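Local atomic coordinates of oxidized polyvinyl alcohol hydrolase (Sphingopyxis, PDB entry 3WLA), a protein that hydrolyses beta-diketones such as 4,6-nonanedione, and cleaves oxidized polyvinyl alcohol in the second step of its degradation. Residues S265-F268 and S269-N273; A209-P212 and A213-W216; G309-P312 and K313-K316. One frame throughout, in Å; residues are numbered along the deposited sequence.

Contact 1: residues S265-F268 and S269-N273; sequences SNYF and SSISN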
loop_
_atom_site.group_PDB
_atom_site.type_symbol
_atom_site.label_atom_id
_atom_site.label_comp_id
_atom_site.label_asym_id
_atom_site.label_seq_id
_atom_site.Cartn_x
_atom_site.Cartn_y
_atom_site.Cartn_z
ATOM N N SER A 265 9.458 -8.403 1.408
ATOM C CA SER A 265 9.199 -9.707 0.816
ATOM C C SER A 265 9.585 -10.840 1.793
ATOM O O SER A 265 8.912 -11.872 1.849
ATOM C CB SER A 265 9.917 -9.900 -0.540
ATOM O OG SER A 265 11.312 -10.178 -0.418
ATOM N N ASN A 266 10.661 -10.640 2.545
ATOM C CA ASN A 266 11.148 -11.635 3.492
ATOM C C ASN A 266 10.113 -11.912 4.589
ATOM O O ASN A 266 9.810 -13.084 4.912
ATOM C CB ASN A 266 12.436 -11.153 4.147
ATOM C CG ASN A 266 13.646 -11.215 3.207
ATOM O OD1 ASN A 266 13.599 -11.775 2.099
ATOM N ND2 ASN A 266 14.753 -10.664 3.681
ATOM N N TYR A 267 9.595 -10.843 5.162
ATOM C CA TYR A 267 8.597 -10.951 6.210
ATOM C C TYR A 267 7.294 -11.652 5.776
ATOM O O TYR A 267 6.860 -12.628 6.412
ATOM C CB TYR A 267 8.240 -9.562 6.747
ATOM C CG TYR A 267 7.109 -9.633 7.717
ATOM C CD1 TYR A 267 7.335 -9.979 9.051
ATOM C CD2 TYR A 267 5.788 -9.452 7.292
ATOM C CE1 TYR A 267 6.259 -10.154 9.959
ATOM C CE2 TYR A 267 4.689 -9.626 8.181
ATOM C CZ TYR A 267 4.934 -9.976 9.515
ATOM O OH TYR A 267 3.868 -10.126 10.386
ATOM N N PHE A 268 6.654 -11.146 4.713
ATOM C CA PHE A 268 5.413 -11.739 4.228
ATOM C C PHE A 268 5.609 -13.190 3.727
ATOM O O PHE A 268 4.708 -14.046 3.821
ATOM C CB PHE A 268 4.845 -10.888 3.103
ATOM C CG PHE A 268 4.278 -9.590 3.565
ATOM C CD1 PHE A 268 3.230 -9.562 4.478
ATOM C CD2 PHE A 268 4.759 -8.387 3.043
ATOM C CE1 PHE A 268 2.642 -8.373 4.869
ATOM C CE2 PHE A 268 4.175 -7.165 3.432
ATOM C CZ PHE A 268 3.108 -7.161 4.346
ATOM N N SER A 269 6.788 -13.466 3.179
ATOM C CA SER A 269 7.052 -14.813 2.710
ATOM C C SER A 269 7.220 -15.758 3.910
ATOM O O SER A 269 7.153 -16.970 3.747
ATOM C CB SER A 269 8.336 -14.847 1.870
ATOM O OG SER A 269 8.125 -14.281 0.581
ATOM N N SER A 270 7.490 -15.199 5.087
ATOM C CA SER A 270 7.710 -16.013 6.260
ATOM C C SER A 270 6.437 -16.318 7.013
ATOM O O SER A 270 6.481 -17.112 7.967
ATOM C CB SER A 270 8.670 -15.347 7.216
ATOM O OG SER A 270 8.012 -14.318 7.926
ATOM N N ILE A 271 5.321 -15.698 6.611
ATOM C CA ILE A 271 4.050 -15.922 7.270
ATOM C C ILE A 271 3.308 -16.974 6.439
ATOM O O ILE A 271 2.843 -16.714 5.327
ATOM C CB ILE A 271 3.235 -14.626 7.358
ATOM C CG1 ILE A 271 4.042 -13.532 8.079
ATOM C CG2 ILE A 271 1.915 -14.898 8.037
ATOM C CD1 ILE A 271 4.319 -13.740 9.586
ATOM N N SER A 272 3.211 -18.181 6.991
ATOM C CA SER A 272 2.611 -19.292 6.277
ATOM C C SER A 272 1.249 -19.124 5.651
ATOM O O SER A 272 1.047 -19.651 4.568
ATOM C CB SER A 272 2.589 -20.579 7.142
ATOM O OG SER A 272 2.314 -20.315 8.514
ATOM N N ASN A 273 0.323 -18.415 6.296
ATOM C CA ASN A 273 -1.008 -18.289 5.699
ATOM C C ASN A 273 -1.132 -17.092 4.749
ATOM O O ASN A 273 -2.235 -16.778 4.285
ATOM C CB ASN A 273 -2.105 -18.268 6.779
ATOM C CG ASN A 273 -2.054 -17.031 7.640
ATOM O OD1 ASN A 273 -0.972 -16.453 7.853
ATOM N ND2 ASN A 273 -3.215 -16.625 8.175
#
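I271 comes over one face of the Y267 ring, four residues back along the chain, and the two side chains pass at a slant. The methylene CG1 of I271 lies 4.2 Å from the centroid of the Y267 ring, 26° off the ring normal, a CH-pi contact. Beyond it, I271 CD1 reaches the phenolic rim and stops 3.7 Å from Y267 OH. CG of Y267 is anti to the backbone N (chi1 174°), beside the carbonyl carbon, and the ring lies where I271 can cover one of its faces. Tyrosine suits a buried place that still offers an acceptor, since its hydroxyl is bonded to P226 O. F268 turns away toward helix 163-174, and Y267 CD2 stands 3.8 Å above the plane of the F268 ring, offset toward its rim.

At the helix end the backbone bonding shortens from the alpha-helical pattern. S269 N still bonds S265 O, four residues back, at 3.0 Å, whereas S270 N bonds Y267 O, three back, also at 3.0 Å. S270 OG turns back to the same oxygen; the modelled 2.5 Å from S270 OG to Y267 O is short and its exact value doubtful. I271 N to F268 O is a weak bond. Serines suit these turns, being small and able to meet carbonyls at a helix end.

S265 is assigned to the charge relay by similarity, but here its hydroxyl is bonded to Q262 O and F331 N. The pattern is that of a helix unwinding at its C-terminal end, here where helix 257-269 of the alpha/beta-hydrolase fold leads into strand 274-280.

Contact 2: residues A209-P212 and A213-W216; sequences AAAP and AKIW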
loop_
_atom_site.group_PDB
_atom_site.type_symbol
_atom_site.label_atom_id
_atom_site.label_comp_id
_atom_site.label_asym_id
_atom_site.label_seq_id
_atom_site.Cartn_x
_atom_site.Cartn_y
_atom_site.Cartn_z
ATOM N N ALA A 209 21.799 -5.233 3.191
ATOM C CA ALA A 209 22.603 -5.904 2.148
ATOM C C ALA A 209 23.537 -6.974 2.779
ATOM O O ALA A 209 23.924 -7.915 2.108
ATOM C CB ALA A 209 23.454 -4.884 1.378
ATOM N N ALA A 210 23.899 -6.798 4.049
ATOM C CA ALA A 210 24.738 -7.779 4.742
ATOM C C ALA A 210 23.935 -9.044 5.156
ATOM O O ALA A 210 24.514 -10.108 5.314
ATOM C CB ALA A 210 25.367 -7.151 5.966
ATOM N N ALA A 211 22.612 -8.921 5.309
ATOM C CA ALA A 211 21.754 -10.037 5.706
ATOM C C ALA A 211 20.463 -9.945 4.913
ATOM O O ALA A 211 19.391 -9.728 5.478
ATOM C CB ALA A 211 21.449 -9.947 7.228
ATOM N N PRO A 212 20.540 -10.173 3.594
ATOM C CA PRO A 212 19.375 -10.092 2.713
ATOM C C PRO A 212 18.206 -11.075 2.872
ATOM O O PRO A 212 17.163 -10.877 2.229
ATOM C CB PRO A 212 19.999 -10.129 1.317
ATOM C CG PRO A 212 21.197 -10.957 1.512
ATOM C CD PRO A 212 21.746 -10.530 2.827
ATOM N N ALA A 213 18.361 -12.112 3.711
ATOM C CA ALA A 213 17.262 -13.069 3.892
ATOM C C ALA A 213 16.668 -12.946 5.269
ATOM O O ALA A 213 15.635 -13.546 5.579
ATOM C CB ALA A 213 17.726 -14.489 3.661
ATOM N N LYS A 214 17.322 -12.164 6.098
ATOM C CA LYS A 214 16.839 -11.952 7.441
ATOM C C LYS A 214 15.483 -11.254 7.485
ATOM O O LYS A 214 15.145 -10.497 6.571
ATOM C CB LYS A 214 17.853 -11.124 8.181
ATOM C CG LYS A 214 17.377 -10.480 9.454
ATOM C CD LYS A 214 18.569 -9.832 10.158
ATOM C CE LYS A 214 18.113 -8.943 11.310
ATOM N NZ LYS A 214 17.168 -9.718 12.138
ATOM N N ILE A 215 14.696 -11.541 8.528
ATOM C CA ILE A 215 13.403 -10.881 8.732
ATOM C C ILE A 215 13.818 -9.644 9.471
ATOM O O ILE A 215 14.344 -9.742 10.576
ATOM C CB ILE A 215 12.434 -11.652 9.686
ATOM C CG1 ILE A 215 12.143 -13.053 9.138
ATOM C CG2 ILE A 215 11.126 -10.864 9.884
ATOM C CD1 ILE A 215 11.694 -13.124 7.672
ATOM N N TRP A 216 13.643 -8.483 8.847
ATOM C CA TRP A 216 13.958 -7.215 9.491
ATOM C C TRP A 216 12.733 -6.541 10.073
ATOM O O TRP A 216 11.696 -6.471 9.411
ATOM C CB TRP A 216 14.561 -6.243 8.471
ATOM C CG TRP A 216 15.899 -6.636 8.038
ATOM C CD1 TRP A 216 16.222 -7.421 6.985
ATOM C CD2 TRP A 216 17.126 -6.338 8.718
ATOM N NE1 TRP A 216 17.586 -7.642 6.954
ATOM C CE2 TRP A 216 18.162 -6.988 8.010
ATOM C CE3 TRP A 216 17.441 -5.588 9.864
ATOM C CZ2 TRP A 216 19.508 -6.916 8.405
ATOM C CZ3 TRP A 216 18.771 -5.515 10.267
ATOM C CH2 TRP A 216 19.794 -6.184 9.528
#
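W216 brings the benzene side of its indole against the methyl group of A211, with W216 CZ2 3.8 Å from A211 CB. The edge of the same indole carries the polar part of the contact: W216 NE1 donates to A211 O at 3.1 Å, with an N-H...O angle of 158° and the oxygen close to the ring plane. One residue is thus met twice, by carbon at its methyl and by nitrogen at its carbonyl, which helps to fix the rotation of the indole.

A211 O also accepts K214 N at 3.3 Å, closing a type I beta turn from A211 to K214. The two donors reach the oxygen from opposite faces of the carbonyl plane. P212 fits the second position of the turn because its ring already fixes phi near -65°, and A213, with only a methyl group, takes the third position.

K214 runs extended from its backbone until CE, which lies 3.5 Å above one face of the indole, toward the rim. A bend in the last torsion (chi4 50°) then directs the ammonium group off the ring: K214 NZ bonds I215 O at 3.2 Å and forms a salt bridge with D194. A long aliphatic chain with a charged end serves both needs.

The turn follows helix 201-210 and opens the loop that runs on to strand 232-238. The indole rests on M207 and V208 of the helix just left, while P212 O and K214 O both accept N266 ND2 from helix 257-269, and I215 touches N266 and Y267 of the same helix.

Contact 3: residues G309-P312 and K313-K316; sequences GSSP and KDFK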
loop_
_atom_site.group_PDB
_atom_site.type_symbol
_atom_site.label_atom_id
_atom_site.label_comp_id
_atom_site.label_asym_id
_atom_site.label_seq_id
_atom_site.Cartn_x
_atom_site.Cartn_y
_atom_site.Cartn_z
ATOM N N GLY A 309 -8.935 -16.141 2.949
ATOM C CA GLY A 309 -9.227 -17.471 3.448
ATOM C C GLY A 309 -8.819 -18.579 2.497
ATOM O O GLY A 309 -9.154 -19.745 2.747
ATOM N N SER A 310 -8.112 -18.265 1.406
ATOM C CA SER A 310 -7.670 -19.317 0.477
ATOM C C SER A 310 -6.416 -19.959 1.006
ATOM O O SER A 310 -5.644 -19.360 1.736
ATOM C CB SER A 310 -7.357 -18.758 -0.910
ATOM O OG SER A 310 -8.499 -18.174 -1.492
ATOM N N SER A 311 -6.196 -21.196 0.622
ATOM C CA SER A 311 -5.010 -21.857 1.092
ATOM C C SER A 311 -3.834 -21.536 0.166
ATOM O O SER A 311 -3.943 -21.598 -1.044
ATOM C CB SER A 311 -5.252 -23.362 1.150
ATOM O OG SER A 311 -4.008 -24.023 1.236
ATOM N N PRO A 312 -2.690 -21.210 0.746
ATOM C CA PRO A 312 -1.495 -20.885 -0.019
ATOM C C PRO A 312 -1.165 -21.949 -1.036
ATOM O O PRO A 312 -0.779 -21.643 -2.174
ATOM C CB PRO A 312 -0.430 -20.765 1.048
ATOM C CG PRO A 312 -1.205 -20.177 2.200
ATOM C CD PRO A 312 -2.484 -20.972 2.187
ATOM N N LYS A 313 -1.325 -23.205 -0.634
ATOM C CA LYS A 313 -1.026 -24.322 -1.513
ATOM C C LYS A 313 -1.844 -24.330 -2.801
ATOM O O LYS A 313 -1.460 -24.960 -3.782
ATOM C CB LYS A 313 -1.224 -25.637 -0.750
ATOM C CG LYS A 313 -2.664 -25.889 -0.314
ATOM C CD LYS A 313 -2.724 -26.787 0.941
ATOM C CE LYS A 313 -4.160 -27.191 1.316
ATOM N NZ LYS A 313 -4.209 -28.107 2.521
ATOM N N ASP A 314 -2.983 -23.658 -2.820
ATOM C CA ASP A 314 -3.787 -23.623 -4.050
ATOM C C ASP A 314 -3.532 -22.433 -4.994
ATOM O O ASP A 314 -4.025 -22.395 -6.122
ATOM C CB ASP A 314 -5.257 -23.665 -3.682
ATOM C CG ASP A 314 -5.591 -24.894 -2.857
ATOM O OD1 ASP A 314 -5.279 -26.009 -3.359
ATOM O OD2 ASP A 314 -6.130 -24.747 -1.726
ATOM N N PHE A 315 -2.754 -21.467 -4.535
ATOM C CA PHE A 315 -2.457 -20.261 -5.341
ATOM C C PHE A 315 -1.700 -20.632 -6.612
ATOM O O PHE A 315 -0.763 -21.428 -6.581
ATOM C CB PHE A 315 -1.584 -19.317 -4.512
ATOM C CG PHE A 315 -1.229 -18.050 -5.217
ATOM C CD1 PHE A 315 -2.201 -17.080 -5.449
ATOM C CD2 PHE A 315 0.085 -17.820 -5.641
ATOM C CE1 PHE A 315 -1.886 -15.872 -6.103
ATOM C CE2 PHE A 315 0.433 -16.634 -6.297
ATOM C CZ PHE A 315 -0.579 -15.643 -6.530
ATOM N N LYS A 316 -2.100 -20.064 -7.729
ATOM C CA LYS A 316 -1.404 -20.315 -8.981
ATOM C C LYS A 316 -1.018 -18.940 -9.547
ATOM O O LYS A 316 -1.862 -18.052 -9.643
ATOM C CB LYS A 316 -2.320 -21.117 -9.949
ATOM C CG LYS A 316 -2.669 -22.486 -9.317
ATOM C CD LYS A 316 -3.466 -23.471 -10.151
ATOM C CE LYS A 316 -3.775 -24.682 -9.260
ATOM N NZ LYS A 316 -2.586 -25.026 -8.360
HETATM O O HOH W 1 -7.528 -22.438 -1.510
#
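S311 meets D314 where the chain rounds a short 3-10 turn, and G309 and S310 lead into it. G309 takes a positive phi (99°) at which a beta carbon would press on the carbonyl oxygen of the preceding residue, so the absence of a side chain suits it. S310 turns its hydroxyl back to P307 O.

S311 does most of the joining. D314 N donates to S311 O at 2.9 Å. The amide of S311 is tied to the same aspartate through a water, 2.8 Å from S311 N and 2.7 Å from D314 OD2, which accepts from the amide and donates to the carboxylate. D314 holds CG beside its backbone N (chi1 -57°), which brings OD2 back over S311, 3.3 Å from S311 CB. A carboxylate suits this place as an acceptor for the bridging water.

P312 begins the turn, where its ring-restrained phi fits and no amide hydrogen is needed. P312 O accepts F315 N at 3.1 Å, with an N-H...O angle of 156°, a second bond spanning three residues.

The turn lies in the loop between helix 292-304 and strand 325-328. P312 and F315 pack on V275 of strand 274-280. F315, the buried residue of this contact, suits an apolar place against V275 and V277, and its ring stands nearly perpendicular to that of H306.

Along the chain the order is contact 2, contact 1, contact 3, in series: each closes only a short local turn, and none nests within or crosses another. Contact 2 turns the chain as it leaves helix 201-210, contact 1 ends helix 257-269, and contact 3 bends the loop before strand 325-328. Contact 1 is the middle piece in space as well. N266 joins it to contact 2, while at its other end S272 O lies 3.3 Å from P312 CG of contact 3. Contacts 2 and 3 do not meet, their nearest atoms being about 16 Å apart. Contacts 1 and 3 lie against strand 274-280, whereas contact 2 meets helix 257-269.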